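Long-range contacts in putative regulatory protein SCO4313 (Streptomyces coelicolor, PDB 2OI8), which probably binds operator DNA through an N-terminal helix-turn-helix domain and regulates transcription, as a dimeric member of the TetR family: residues 16-21 with 55-60; 66-71 with 107-112; 94-99 with 182-187. All coordinates share one frame; numbering follows the deposited sequence.

Interaction 1: 16-21 with 55-60; sequences QVRAEI and RYFDGR
Val17 sits over one face of the Tyr56 ring in a CH-pi contact. Its CG2 lies 3.8 Å from the ring centroid, 27° off the ring normal. The methyl is displaced toward the phenol end and is 3.4 Å from Tyr56 CZ. Val17 CG1 lies nearest the hydroxyl oxygen, 3.3 Å from Tyr56 OH, with CG2 close by. The two side chains cross at about a right angle.

The remaining contacts are carbon to carbon, oblique to the two rings. Arg18 uses the aliphatic part of its chain. Its CG is 3.4 Å from Tyr56 CD1, and its CD is 3.7 Å from Phe57 CZ. The chain bends at chi3 (-42°), about the bond that joins these two carbons, and the guanidinium plane stands 77° from the Phe57 ring plane. One turn on from Val17, Ile21 packs its CG2 3.9 Å from Phe57 CE2. This branch is anti to the backbone nitrogen, and the two side chains slide past each other in opposite directions.

The contact joins helix 14-32 to the loop that leads into helix 60-84, with Gly59 as N-cap. Tyr56 and Phe57 close the predicted helix-turn-helix, so the loop after the probable recognition helix is tied to the first helix of the TetR-type DNA-binding domain. Tyr56 also has a cation-pi contact with Arg14, and Phe57 continues onto Leu63 and Glu66.

Between these segments the contact is apolar: one methyl over the Tyr56 face and carbons against both rings. The charged end of Arg18 extends beyond its apolar stem, which suits a partly exposed border.

Interaction 2: 66-71 with 107-112; sequences ELIRDA and YFLIFG
Leu67 meets Leu109 through its first side-chain carbon, with Leu67 CB 3.8 Å from Leu109 CD2. The rest of Leu67 packs on helix 14-32, against Lys22, Trp26 and Ile29. Leu109 also touches Trp26, so these two leucines link three helices.

Ile68 has a partner for each branch. Its CG1 lies 4.0 Å from Leu109 CD2, while its CG2 lies 3.8 Å from Ile110 CD1. The first torsion divides them: CG2 is anti to the backbone nitrogen, and CG1 is anti to the carbonyl carbon (chi1 -70°). Leu109 CD2 rests against both Leu67 and Ile68, close to the backbone between them. Ile68 is set at a slant to each of its two partners.

Ala71, one turn after Leu67, offers a single methyl. Its CB is 3.7 Å from Ile110 CD1, the atom that also meets Ile68.

The axes of 66-71 and 107-111 come within 9.5 Å and stand at 104°. Helix 60-84 leads from the DNA-binding domain into the C-terminal domain, to which helix 104-111 belongs. Ile110 also packs on Gln194 of the second subunit, which brings the contact close to the dimer interface.

All the pairs across this crossing are apolar. Aliphatic contact, without polar pairing across the segments, joins helix 60-84 to helix 104-111 here.

Interaction 3: 94-99 with 182-187; sequences HALRAW and RLHGVL
Leu183 touches Leu96 through its stem, with Leu183 CB 4.2 Å from Leu96 CD2. Leu183 also packs on Ala93, further back on the same helix as Leu96.

His184 presents a ring face to Leu96. Leu96 CD2 lies 4.2 Å from the His184 ring centroid, 28° off the normal, in a CH-pi contact. Leu96 CG is anti to its backbone nitrogen (chi1 180°), which carries both methyls out to the ring. His184 ND1 is hydrogen-bonded to Tyr107 OH, and this bond probably helps fix the ring's rotation. An alanine in place of Leu96 would remove CG and both methyls, and the His184 face and Leu187 CD1 would probably be left with a gap beside them.

The segments run side by side at 29°, with axes 10.9 Å apart. This is helix packing inside the all-helical C-terminal domain of a TetR-type regulator. Helix 170-191 also reaches the second subunit, where Arg182 forms a salt bridge with Glu209 of that chain.

Val186 makes a slight contact, its CG2 4.2 Å from Arg97 NH1.

Leu187 divides its methyls between two neighbours. Leu187 CD1 is 3.8 Å from Leu96 CG. Leu187 CD2 is 3.6 Å from Arg97 NH1. The Arg97 chain is extended from CG to NE and crosses Leu187 at a slant, and its NH1 makes a salt bridge with Glu190, one turn farther along the helix from Val186.

In the fold
Interactions 2 and 3 are buried, whereas interaction 1 is partly buried, and its centre is about 21 Å from the centre of the chain. Helix 60-84 connects interaction 1 to interaction 2: the loop 55-60 leads into it, and segment 66-71 lies on it. Interactions 2 and 3 alternate along the chain and meet directly, in a shared cluster of Tyr107, Phe111, His184 and Trp99. Both also border the second subunit, which interaction 1 does not touch. Aromatic rings and an arginine stem serve the outer contact. Aliphatic groups alone form interaction 2, and interaction 3 adds a histidine and an arginine whose polar ends bond to other residues.

Interaction 1: 16-21 with 55-60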
ATOM      1  N   GLN A  16      29.221   9.558   7.616  1.00 14.79           N
ATOM      2  CA  GLN A  16      29.210   8.187   8.112  1.00 15.35           C
ATOM      3  C   GLN A  16      28.500   7.967   9.448  1.00 15.40           C
ATOM      4  O   GLN A  16      27.846   6.934   9.637  1.00 15.73           O
ATOM      5  CB  GLN A  16      30.608   7.597   8.134  1.00 15.56           C
ATOM      6  CG  GLN A  16      30.996   7.055   6.779  1.00 15.91           C
ATOM      7  CD  GLN A  16      32.457   6.876   6.675  1.00 19.39           C
ATOM      8  OE1 GLN A  16      32.945   5.758   6.552  1.00 22.39           O
ATOM      9  NE2 GLN A  16      33.197   7.979   6.758  1.00 20.79           N
ATOM     10  N   VAL A  17      28.602   8.912  10.377  1.00 15.25           N
ATOM     11  CA  VAL A  17      27.838   8.739  11.599  1.00 15.12           C
ATOM     12  C   VAL A  17      26.334   8.885  11.303  1.00 15.03           C
ATOM     13  O   VAL A  17      25.529   8.050  11.721  1.00 14.61           O
ATOM     14  CB  VAL A  17      28.391   9.524  12.834  1.00 15.04           C
ATOM     15  CG1 VAL A  17      29.359  10.597  12.418  1.00 15.50           C
ATOM     16  CG2 VAL A  17      27.262  10.062  13.707  1.00 14.64           C
ATOM     17  N   ARG A  18      25.981   9.881  10.496  1.00 15.06           N
ATOM     18  CA  ARG A  18      24.611  10.007  10.002  1.00 15.34           C
ATOM     19  C   ARG A  18      24.112   8.688   9.395  1.00 14.87           C
ATOM     20  O   ARG A  18      22.957   8.308   9.597  1.00 14.06           O
ATOM     21  CB  ARG A  18      24.486  11.156   9.006  1.00 15.09           C
ATOM     22  CG  ARG A  18      24.390  12.528   9.672  1.00 16.10           C
ATOM     23  CD  ARG A  18      23.664  13.594   8.806  1.00 16.63           C
ATOM     24  NE  ARG A  18      24.054  13.535   7.396  1.00 21.46           N
ATOM     25  CZ  ARG A  18      25.218  13.976   6.898  1.00 24.58           C
ATOM     26  NH1 ARG A  18      26.139  14.532   7.698  1.00 25.42           N
ATOM     27  NH2 ARG A  18      25.472  13.865   5.585  1.00 24.94           N
ATOM     28  N   ALA A  19      25.005   7.981   8.689  1.00 14.77           N
ATOM     29  CA  ALA A  19      24.664   6.679   8.116  1.00 14.40           C
ATOM     30  C   ALA A  19      24.387   5.650   9.208  1.00 14.57           C
ATOM     31  O   ALA A  19      23.472   4.851   9.068  1.00 14.65           O
ATOM     32  CB  ALA A  19      25.725   6.203   7.146  1.00 13.43           C
ATOM     33  N   GLU A  20      25.147   5.687  10.302  1.00 14.95           N
ATOM     34  CA  GLU A  20      24.833   4.853  11.460  1.00 16.15           C
ATOM     35  C   GLU A  20      23.513   5.238  12.123  1.00 16.34           C
ATOM     36  O   GLU A  20      22.744   4.356  12.523  1.00 16.60           O
ATOM     37  CB  GLU A  20      25.948   4.921  12.488  1.00 16.24           C
ATOM     38  CG  GLU A  20      27.034   3.915  12.251  1.00 20.07           C
ATOM     39  CD  GLU A  20      26.666   2.525  12.770  1.00 25.51           C
ATOM     40  OE1 GLU A  20      25.999   1.750  12.022  1.00 28.35           O
ATOM     41  OE2 GLU A  20      27.061   2.203  13.925  1.00 25.89           O
ATOM     42  N   ILE A  21      23.268   6.550  12.251  1.00 16.46           N
ATOM     43  CA  ILE A  21      22.028   7.050  12.823  1.00 16.65           C
ATOM     44  C   ILE A  21      20.881   6.488  12.004  1.00 16.69           C
ATOM     45  O   ILE A  21      19.937   5.926  12.564  1.00 16.22           O
ATOM     46  CB  ILE A  21      21.857   8.576  12.732  1.00 16.75           C
ATOM     47  CG1 ILE A  21      23.104   9.356  13.174  1.00 18.45           C
ATOM     48  CG2 ILE A  21      20.581   9.023  13.489  1.00 15.74           C
ATOM     49  CD1 ILE A  21      23.458   9.238  14.597  1.00 20.43           C
ATOM     50  N   ARG A  55      22.265  17.603  16.831  1.00 15.50           N
ATOM     51  CA  ARG A  55      23.257  18.299  16.016  1.00 14.57           C
ATOM     52  C   ARG A  55      23.546  17.554  14.688  1.00 13.56           C
ATOM     53  O   ARG A  55      24.268  18.068  13.838  1.00 13.11           O
ATOM     54  CB  ARG A  55      24.556  18.604  16.832  1.00 14.79           C
ATOM     55  N   TYR A  56      22.956  16.363  14.524  1.00 12.51           N
ATOM     56  CA  TYR A  56      22.897  15.646  13.234  1.00 12.01           C
ATOM     57  C   TYR A  56      21.544  15.697  12.506  1.00 11.69           C
ATOM     58  O   TYR A  56      21.498  15.686  11.281  1.00 11.83           O
ATOM     59  CB  TYR A  56      23.265  14.175  13.398  1.00 11.92           C
ATOM     60  CG  TYR A  56      24.737  13.930  13.609  1.00 10.53           C
ATOM     61  CD1 TYR A  56      25.613  13.878  12.535  1.00 11.20           C
ATOM     62  CD2 TYR A  56      25.233  13.712  14.880  1.00  7.11           C
ATOM     63  CE1 TYR A  56      26.980  13.645  12.734  1.00 14.00           C
ATOM     64  CE2 TYR A  56      26.557  13.475  15.096  1.00 12.49           C
ATOM     65  CZ  TYR A  56      27.438  13.456  14.028  1.00 13.06           C
ATOM     66  OH  TYR A  56      28.757  13.223  14.269  1.00 12.80           O
ATOM     67  N   PHE A  57      20.451  15.682  13.260  1.00 11.38           N
ATOM     68  CA  PHE A  57      19.107  15.829  12.695  1.00 11.17           C
ATOM     69  C   PHE A  57      18.301  16.677  13.644  1.00 11.74           C
ATOM     70  O   PHE A  57      18.006  16.258  14.765  1.00 11.87           O
ATOM     71  CB  PHE A  57      18.432  14.472  12.499  1.00  9.83           C
ATOM     72  CG  PHE A  57      19.055  13.653  11.406  1.00  9.89           C
ATOM     73  CD1 PHE A  57      18.828  13.977  10.055  1.00  8.19           C
ATOM     74  CD2 PHE A  57      19.898  12.567  11.718  1.00  7.62           C
ATOM     75  CE1 PHE A  57      19.432  13.217   9.018  1.00  7.75           C
ATOM     76  CE2 PHE A  57      20.491  11.797  10.696  1.00  6.69           C
ATOM     77  CZ  PHE A  57      20.253  12.131   9.336  1.00  6.71           C
ATOM     78  N   ASP A  58      17.963  17.881  13.212  1.00 12.53           N
ATOM     79  CA  ASP A  58      17.187  18.754  14.066  1.00 14.18           C
ATOM     80  C   ASP A  58      15.731  18.283  14.090  1.00 14.14           C
ATOM     81  O   ASP A  58      14.863  18.919  13.502  1.00 14.87           O
ATOM     82  CB  ASP A  58      17.301  20.209  13.613  1.00 14.54           C
ATOM     83  CG  ASP A  58      16.543  21.153  14.523  1.00 18.27           C
ATOM     84  OD1 ASP A  58      16.172  20.709  15.641  1.00 22.30           O
ATOM     85  OD2 ASP A  58      16.297  22.324  14.129  1.00 20.38           O
ATOM     86  N   GLY A  59      15.479  17.148  14.743  1.00 14.04           N
ATOM     87  CA  GLY A  59      14.122  16.649  14.932  1.00 13.45           C
ATOM     88  C   GLY A  59      13.774  15.460  14.077  1.00 13.47           C
ATOM     89  O   GLY A  59      14.360  15.252  13.010  1.00 13.32           O
ATOM     90  N   ARG A  60      12.784  14.706  14.546  1.00 13.21           N
ATOM     91  CA  ARG A  60      12.325  13.494  13.911  1.00 13.41           C
ATOM     92  C   ARG A  60      11.922  13.662  12.440  1.00 12.82           C
ATOM     93  O   ARG A  60      12.090  12.738  11.638  1.00 11.96           O
ATOM     94  CB  ARG A  60      11.168  12.885  14.727  1.00 13.81           C
ATOM     95  CG  ARG A  60      10.423  11.684  14.053  1.00 15.25           C
ATOM     96  CD  ARG A  60       9.223  11.249  14.899  1.00 15.34           C
ATOM     97  NE  ARG A  60       7.964  11.096  14.146  1.00 19.05           N
ATOM     98  CZ  ARG A  60       7.179  12.118  13.805  1.00 20.09           C
ATOM     99  NH1 ARG A  60       7.534  13.355  14.105  1.00 22.79           N
ATOM    100  NH2 ARG A  60       6.050  11.924  13.153  1.00 21.81           N
TER

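Interaction 2: 66-71 with 107-112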
ATOM      1  N   GLU A  66      14.974  12.578   5.416  1.00 10.03           N
ATOM      2  CA  GLU A  66      16.188  11.978   4.827  1.00 10.95           C
ATOM      3  C   GLU A  66      16.040  10.490   4.472  1.00 10.72           C
ATOM      4  O   GLU A  66      16.583  10.020   3.453  1.00 10.64           O
ATOM      5  CB  GLU A  66      17.419  12.167   5.734  1.00 10.78           C
ATOM      6  CG  GLU A  66      18.184  13.491   5.546  1.00 14.72           C
ATOM      7  CD  GLU A  66      18.226  13.966   4.080  1.00 18.11           C
ATOM      8  OE1 GLU A  66      18.875  13.294   3.245  1.00 21.38           O
ATOM      9  OE2 GLU A  66      17.602  15.008   3.763  1.00 18.20           O
ATOM     10  N   LEU A  67      15.349   9.749   5.336  1.00 10.38           N
ATOM     11  CA  LEU A  67      15.041   8.352   5.050  1.00 10.28           C
ATOM     12  C   LEU A  67      14.143   8.263   3.803  1.00 10.59           C
ATOM     13  O   LEU A  67      14.415   7.477   2.903  1.00 10.31           O
ATOM     14  CB  LEU A  67      14.394   7.676   6.261  1.00  9.78           C
ATOM     15  CG  LEU A  67      15.190   7.582   7.574  1.00  8.29           C
ATOM     16  CD1 LEU A  67      14.312   6.918   8.609  1.00  5.55           C
ATOM     17  CD2 LEU A  67      16.528   6.826   7.438  1.00  6.11           C
ATOM     18  N   ILE A  68      13.106   9.099   3.734  1.00 11.32           N
ATOM     19  CA  ILE A  68      12.265   9.174   2.514  1.00 12.14           C
ATOM     20  C   ILE A  68      13.078   9.494   1.225  1.00 13.11           C
ATOM     21  O   ILE A  68      12.915   8.810   0.206  1.00 13.61           O
ATOM     22  CB  ILE A  68      11.010  10.095   2.704  1.00 11.88           C
ATOM     23  CG1 ILE A  68      10.019   9.439   3.658  1.00 10.09           C
ATOM     24  CG2 ILE A  68      10.278  10.334   1.395  1.00 11.36           C
ATOM     25  CD1 ILE A  68       8.977  10.370   4.191  1.00  7.29           C
ATOM     26  N   ARG A  69      13.973  10.480   1.297  1.00 13.92           N
ATOM     27  CA  ARG A  69      14.868  10.871   0.183  1.00 15.10           C
ATOM     28  C   ARG A  69      15.770   9.710  -0.263  1.00 14.49           C
ATOM     29  O   ARG A  69      15.917   9.450  -1.475  1.00 14.84           O
ATOM     30  CB  ARG A  69      15.723  12.088   0.599  1.00 14.94           C
ATOM     31  CG  ARG A  69      16.524  12.798  -0.525  1.00 17.37           C
ATOM     32  CD  ARG A  69      17.147  14.194  -0.094  1.00 17.66           C
ATOM     33  NE  ARG A  69      16.216  15.008   0.710  1.00 22.99           N
ATOM     34  CZ  ARG A  69      16.032  16.328   0.600  1.00 25.31           C
ATOM     35  NH1 ARG A  69      16.695  17.042  -0.312  1.00 26.49           N
ATOM     36  NH2 ARG A  69      15.151  16.936   1.394  1.00 25.37           N
ATOM     37  N   ASP A  70      16.354   9.023   0.725  1.00 13.62           N
ATOM     38  CA  ASP A  70      17.216   7.868   0.505  1.00 12.87           C
ATOM     39  C   ASP A  70      16.447   6.767  -0.174  1.00 12.56           C
ATOM     40  O   ASP A  70      16.978   6.090  -1.052  1.00 12.04           O
ATOM     41  CB  ASP A  70      17.751   7.315   1.836  1.00 13.01           C
ATOM     42  CG  ASP A  70      18.945   8.090   2.371  1.00 13.67           C
ATOM     43  OD1 ASP A  70      19.480   8.969   1.664  1.00 14.07           O
ATOM     44  OD2 ASP A  70      19.367   7.809   3.511  1.00 15.10           O
ATOM     45  N   ALA A  71      15.194   6.588   0.247  1.00 12.27           N
ATOM     46  CA  ALA A  71      14.336   5.530  -0.300  1.00 12.65           C
ATOM     47  C   ALA A  71      14.069   5.775  -1.790  1.00 12.97           C
ATOM     48  O   ALA A  71      14.317   4.889  -2.618  1.00 13.07           O
ATOM     49  CB  ALA A  71      13.019   5.387   0.508  1.00 11.72           C
ATOM     50  N   TYR A 107      10.097   0.021   1.042  1.00  9.39           N
ATOM     51  CA  TYR A 107       8.971   0.171   0.132  1.00  8.65           C
ATOM     52  C   TYR A 107       7.824   0.898   0.841  1.00  9.05           C
ATOM     53  O   TYR A 107       7.231   1.848   0.299  1.00  8.78           O
ATOM     54  CB  TYR A 107       8.515  -1.217  -0.385  1.00  8.54           C
ATOM     55  CG  TYR A 107       7.294  -1.189  -1.309  1.00  6.75           C
ATOM     56  CD1 TYR A 107       6.006  -1.294  -0.781  1.00  3.72           C
ATOM     57  CD2 TYR A 107       7.434  -1.069  -2.716  1.00  4.75           C
ATOM     58  CE1 TYR A 107       4.856  -1.264  -1.614  1.00  3.67           C
ATOM     59  CE2 TYR A 107       6.286  -1.047  -3.574  1.00  3.07           C
ATOM     60  CZ  TYR A 107       5.014  -1.135  -3.005  1.00  6.95           C
ATOM     61  OH  TYR A 107       3.870  -1.114  -3.792  1.00 10.18           O
ATOM     62  N   PHE A 108       7.538   0.467   2.065  1.00  9.01           N
ATOM     63  CA  PHE A 108       6.378   0.964   2.781  1.00  9.88           C
ATOM     64  C   PHE A 108       6.543   2.346   3.367  1.00  9.92           C
ATOM     65  O   PHE A 108       5.559   3.030   3.605  1.00  9.08           O
ATOM     66  CB  PHE A 108       5.959  -0.006   3.866  1.00 10.44           C
ATOM     67  CG  PHE A 108       5.219  -1.216   3.341  1.00 11.52           C
ATOM     68  CD1 PHE A 108       4.099  -1.058   2.513  1.00 12.21           C
ATOM     69  CD2 PHE A 108       5.618  -2.514   3.707  1.00 10.49           C
ATOM     70  CE1 PHE A 108       3.383  -2.201   2.031  1.00 14.51           C
ATOM     71  CE2 PHE A 108       4.915  -3.645   3.256  1.00 11.49           C
ATOM     72  CZ  PHE A 108       3.800  -3.495   2.413  1.00 12.50           C
ATOM     73  N   LEU A 109       7.782   2.768   3.589  1.00 10.15           N
ATOM     74  CA  LEU A 109       8.008   4.131   4.024  1.00 10.70           C
ATOM     75  C   LEU A 109       7.533   5.107   2.905  1.00 11.03           C
ATOM     76  O   LEU A 109       6.981   6.165   3.185  1.00 11.26           O
ATOM     77  CB  LEU A 109       9.484   4.308   4.408  1.00 10.95           C
ATOM     78  CG  LEU A 109       9.893   5.634   5.074  1.00 12.18           C
ATOM     79  CD1 LEU A 109       9.449   5.773   6.555  1.00 10.65           C
ATOM     80  CD2 LEU A 109      11.383   5.850   4.933  1.00  8.84           C
ATOM     81  N   ILE A 110       7.722   4.735   1.639  1.00 11.00           N
ATOM     82  CA  ILE A 110       7.185   5.519   0.520  1.00 10.78           C
ATOM     83  C   ILE A 110       5.713   5.153   0.237  1.00 10.20           C
ATOM     84  O   ILE A 110       4.855   6.025   0.162  1.00 10.43           O
ATOM     85  CB  ILE A 110       7.975   5.266  -0.831  1.00 12.04           C
ATOM     86  CG1 ILE A 110       9.450   5.604  -0.697  1.00 11.38           C
ATOM     87  CG2 ILE A 110       7.299   6.030  -2.016  1.00 11.93           C
ATOM     88  CD1 ILE A 110       9.597   6.851   0.157  1.00 15.69           C
ATOM     89  N   PHE A 111       5.438   3.861   0.038  1.00  9.06           N
ATOM     90  CA  PHE A 111       4.168   3.450  -0.562  1.00  8.20           C
ATOM     91  C   PHE A 111       3.104   2.970   0.413  1.00  7.64           C
ATOM     92  O   PHE A 111       1.997   2.661   0.011  1.00  7.76           O
ATOM     93  CB  PHE A 111       4.411   2.424  -1.672  1.00  7.54           C
ATOM     94  CG  PHE A 111       5.240   2.966  -2.819  1.00  7.60           C
ATOM     95  CD1 PHE A 111       4.670   3.804  -3.782  1.00  8.95           C
ATOM     96  CD2 PHE A 111       6.598   2.665  -2.925  1.00  8.20           C
ATOM     97  CE1 PHE A 111       5.439   4.319  -4.873  1.00  9.64           C
ATOM     98  CE2 PHE A 111       7.380   3.173  -3.999  1.00  8.79           C
ATOM     99  CZ  PHE A 111       6.795   4.005  -4.970  1.00  8.64           C
ATOM    100  N   GLY A 112       3.442   2.930   1.691  1.00  7.51           N
ATOM    101  CA  GLY A 112       2.588   2.347   2.687  1.00  7.89           C
ATOM    102  C   GLY A 112       1.912   3.402   3.534  1.00  8.99           C
ATOM    103  O   GLY A 112       1.610   4.514   3.073  1.00  9.47           O
TER

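Interaction 3: 94-99 with 182-187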
ATOM      1  N   HIS A  94      10.797  -5.656 -13.669  1.00 12.23           N
ATOM      2  CA  HIS A  94      11.575  -6.575 -12.850  1.00 12.64           C
ATOM      3  C   HIS A  94      12.541  -5.899 -11.898  1.00 12.30           C
ATOM      4  O   HIS A  94      12.796  -6.407 -10.806  1.00 12.65           O
ATOM      5  CB  HIS A  94      12.316  -7.558 -13.736  1.00 12.59           C
ATOM      6  CG  HIS A  94      11.417  -8.584 -14.334  1.00 14.81           C
ATOM      7  ND1 HIS A  94      10.654  -9.434 -13.559  1.00 15.50           N
ATOM      8  CD2 HIS A  94      11.126  -8.878 -15.625  1.00 16.64           C
ATOM      9  CE1 HIS A  94       9.936 -10.210 -14.349  1.00 18.19           C
ATOM     10  NE2 HIS A  94      10.208  -9.900 -15.608  1.00 18.07           N
ATOM     11  N   ALA A  95      13.088  -4.767 -12.325  1.00 11.84           N
ATOM     12  CA  ALA A  95      13.910  -3.927 -11.456  1.00 11.82           C
ATOM     13  C   ALA A  95      13.064  -3.483 -10.237  1.00 11.32           C
ATOM     14  O   ALA A  95      13.484  -3.599  -9.067  1.00 11.03           O
ATOM     15  CB  ALA A  95      14.408  -2.713 -12.232  1.00 11.36           C
ATOM     16  N   LEU A  96      11.860  -3.023 -10.529  1.00 10.62           N
ATOM     17  CA  LEU A  96      10.963  -2.528  -9.492  1.00 11.51           C
ATOM     18  C   LEU A  96      10.588  -3.628  -8.480  1.00 10.75           C
ATOM     19  O   LEU A  96      10.485  -3.340  -7.297  1.00  9.88           O
ATOM     20  CB  LEU A  96       9.701  -1.891 -10.119  1.00 11.30           C
ATOM     21  CG  LEU A  96       8.662  -1.335  -9.126  1.00 13.25           C
ATOM     22  CD1 LEU A  96       9.263  -0.227  -8.199  1.00 13.21           C
ATOM     23  CD2 LEU A  96       7.364  -0.858  -9.815  1.00 11.85           C
ATOM     24  N   ARG A  97      10.421  -4.876  -8.962  1.00 10.80           N
ATOM     25  CA  ARG A  97       9.987  -6.001  -8.125  1.00 10.10           C
ATOM     26  C   ARG A  97      11.044  -6.317  -7.089  1.00  9.79           C
ATOM     27  O   ARG A  97      10.737  -6.447  -5.892  1.00  9.99           O
ATOM     28  CB  ARG A  97       9.674  -7.250  -8.964  1.00 10.36           C
ATOM     29  CG  ARG A  97       9.076  -8.421  -8.153  1.00  9.55           C
ATOM     30  CD  ARG A  97       8.362  -9.472  -9.005  1.00  9.36           C
ATOM     31  NE  ARG A  97       7.941 -10.596  -8.171  1.00  9.40           N
ATOM     32  CZ  ARG A  97       6.785 -10.634  -7.493  1.00 11.70           C
ATOM     33  NH1 ARG A  97       5.940  -9.623  -7.583  1.00 12.96           N
ATOM     34  NH2 ARG A  97       6.456 -11.671  -6.720  1.00 10.19           N
ATOM     35  N   ALA A  98      12.283  -6.402  -7.553  1.00  9.62           N
ATOM     36  CA  ALA A  98      13.423  -6.792  -6.711  1.00  9.70           C
ATOM     37  C   ALA A  98      13.761  -5.714  -5.697  1.00  9.64           C
ATOM     38  O   ALA A  98      14.032  -6.009  -4.530  1.00  9.45           O
ATOM     39  CB  ALA A  98      14.636  -7.121  -7.580  1.00  9.78           C
ATOM     40  N   TRP A  99      13.738  -4.463  -6.150  1.00  9.81           N
ATOM     41  CA  TRP A  99      13.906  -3.330  -5.252  1.00  9.92           C
ATOM     42  C   TRP A  99      12.827  -3.390  -4.148  1.00 10.48           C
ATOM     43  O   TRP A  99      13.134  -3.235  -2.950  1.00 11.09           O
ATOM     44  CB  TRP A  99      13.844  -2.003  -6.018  1.00  9.18           C
ATOM     45  CG  TRP A  99      13.935  -0.828  -5.098  1.00  9.47           C
ATOM     46  CD1 TRP A  99      15.069  -0.221  -4.658  1.00  9.22           C
ATOM     47  CD2 TRP A  99      12.842  -0.125  -4.481  1.00 10.13           C
ATOM     48  NE1 TRP A  99      14.762   0.814  -3.804  1.00 10.09           N
ATOM     49  CE2 TRP A  99      13.400   0.893  -3.675  1.00 10.16           C
ATOM     50  CE3 TRP A  99      11.452  -0.267  -4.520  1.00  9.07           C
ATOM     51  CZ2 TRP A  99      12.620   1.767  -2.929  1.00  9.32           C
ATOM     52  CZ3 TRP A  99      10.677   0.603  -3.778  1.00  8.77           C
ATOM     53  CH2 TRP A  99      11.265   1.610  -2.995  1.00  9.48           C
ATOM     54  N   ARG A 182      -0.540  -0.400 -11.642  1.00  9.32           N
ATOM     55  CA  ARG A 182      -0.754  -1.843 -11.771  1.00  8.93           C
ATOM     56  C   ARG A 182       0.283  -2.725 -11.028  1.00  8.75           C
ATOM     57  O   ARG A 182      -0.094  -3.680 -10.327  1.00  8.42           O
ATOM     58  CB  ARG A 182      -0.861  -2.256 -13.246  1.00  8.46           C
ATOM     59  CG  ARG A 182      -2.155  -1.810 -13.866  1.00  8.67           C
ATOM     60  CD  ARG A 182      -2.362  -2.310 -15.281  1.00  9.61           C
ATOM     61  NE  ARG A 182      -3.433  -1.550 -15.940  1.00 10.60           N
ATOM     62  CZ  ARG A 182      -3.785  -1.679 -17.223  1.00 10.16           C
ATOM     63  NH1 ARG A 182      -3.165  -2.541 -18.013  1.00  7.79           N
ATOM     64  NH2 ARG A 182      -4.762  -0.935 -17.720  1.00  9.12           N
ATOM     65  N   LEU A 183       1.566  -2.400 -11.173  1.00  8.03           N
ATOM     66  CA  LEU A 183       2.652  -3.176 -10.539  1.00  7.85           C
ATOM     67  C   LEU A 183       2.824  -2.948  -9.026  1.00  8.13           C
ATOM     68  O   LEU A 183       3.265  -3.851  -8.280  1.00  7.94           O
ATOM     69  CB  LEU A 183       3.972  -2.912 -11.281  1.00  7.50           C
ATOM     70  CG  LEU A 183       3.906  -3.309 -12.762  1.00  5.69           C
ATOM     71  CD1 LEU A 183       5.224  -3.037 -13.413  1.00  6.72           C
ATOM     72  CD2 LEU A 183       3.498  -4.766 -12.966  1.00  2.50           C
ATOM     73  N   HIS A 184       2.502  -1.730  -8.584  1.00  8.30           N
ATOM     74  CA  HIS A 184       2.438  -1.423  -7.156  1.00  8.45           C
ATOM     75  C   HIS A 184       1.265  -2.120  -6.491  1.00  8.08           C
ATOM     76  O   HIS A 184       1.374  -2.537  -5.337  1.00  8.09           O
ATOM     77  CB  HIS A 184       2.411   0.073  -6.917  1.00  8.22           C
ATOM     78  CG  HIS A 184       3.757   0.707  -7.061  1.00 10.17           C
ATOM     79  ND1 HIS A 184       4.752   0.552  -6.119  1.00 11.04           N
ATOM     80  CD2 HIS A 184       4.286   1.470  -8.049  1.00 12.11           C
ATOM     81  CE1 HIS A 184       5.839   1.193  -6.520  1.00 13.78           C
ATOM     82  NE2 HIS A 184       5.578   1.770  -7.682  1.00 14.48           N
ATOM     83  N   GLY A 185       0.169  -2.271  -7.245  1.00  7.97           N
ATOM     84  CA  GLY A 185      -1.025  -2.982  -6.796  1.00  7.00           C
ATOM     85  C   GLY A 185      -0.622  -4.371  -6.388  1.00  7.15           C
ATOM     86  O   GLY A 185      -0.934  -4.803  -5.291  1.00  6.85           O
ATOM     87  N   VAL A 186       0.120  -5.071  -7.244  1.00  7.24           N
ATOM     88  CA  VAL A 186       0.551  -6.412  -6.854  1.00  7.57           C
ATOM     89  C   VAL A 186       1.715  -6.430  -5.850  1.00  7.27           C
ATOM     90  O   VAL A 186       1.686  -7.197  -4.911  1.00  7.86           O
ATOM     91  CB  VAL A 186       0.707  -7.388  -8.042  1.00  7.67           C
ATOM     92  CG1 VAL A 186       0.444  -6.705  -9.352  1.00  7.55           C
ATOM     93  CG2 VAL A 186       2.045  -8.132  -8.011  1.00  8.88           C
ATOM     94  N   LEU A 187       2.681  -5.538  -5.994  1.00  6.92           N
ATOM     95  CA  LEU A 187       3.777  -5.503  -5.041  1.00  6.90           C
ATOM     96  C   LEU A 187       3.325  -5.227  -3.621  1.00  6.66           C
ATOM     97  O   LEU A 187       3.743  -5.914  -2.682  1.00  7.02           O
ATOM     98  CB  LEU A 187       4.861  -4.497  -5.469  1.00  6.73           C
ATOM     99  CG  LEU A 187       5.660  -4.930  -6.696  1.00  6.24           C
ATOM    100  CD1 LEU A 187       6.622  -3.827  -7.109  1.00  4.49           C
ATOM    101  CD2 LEU A 187       6.386  -6.259  -6.436  1.00  5.20           C
TER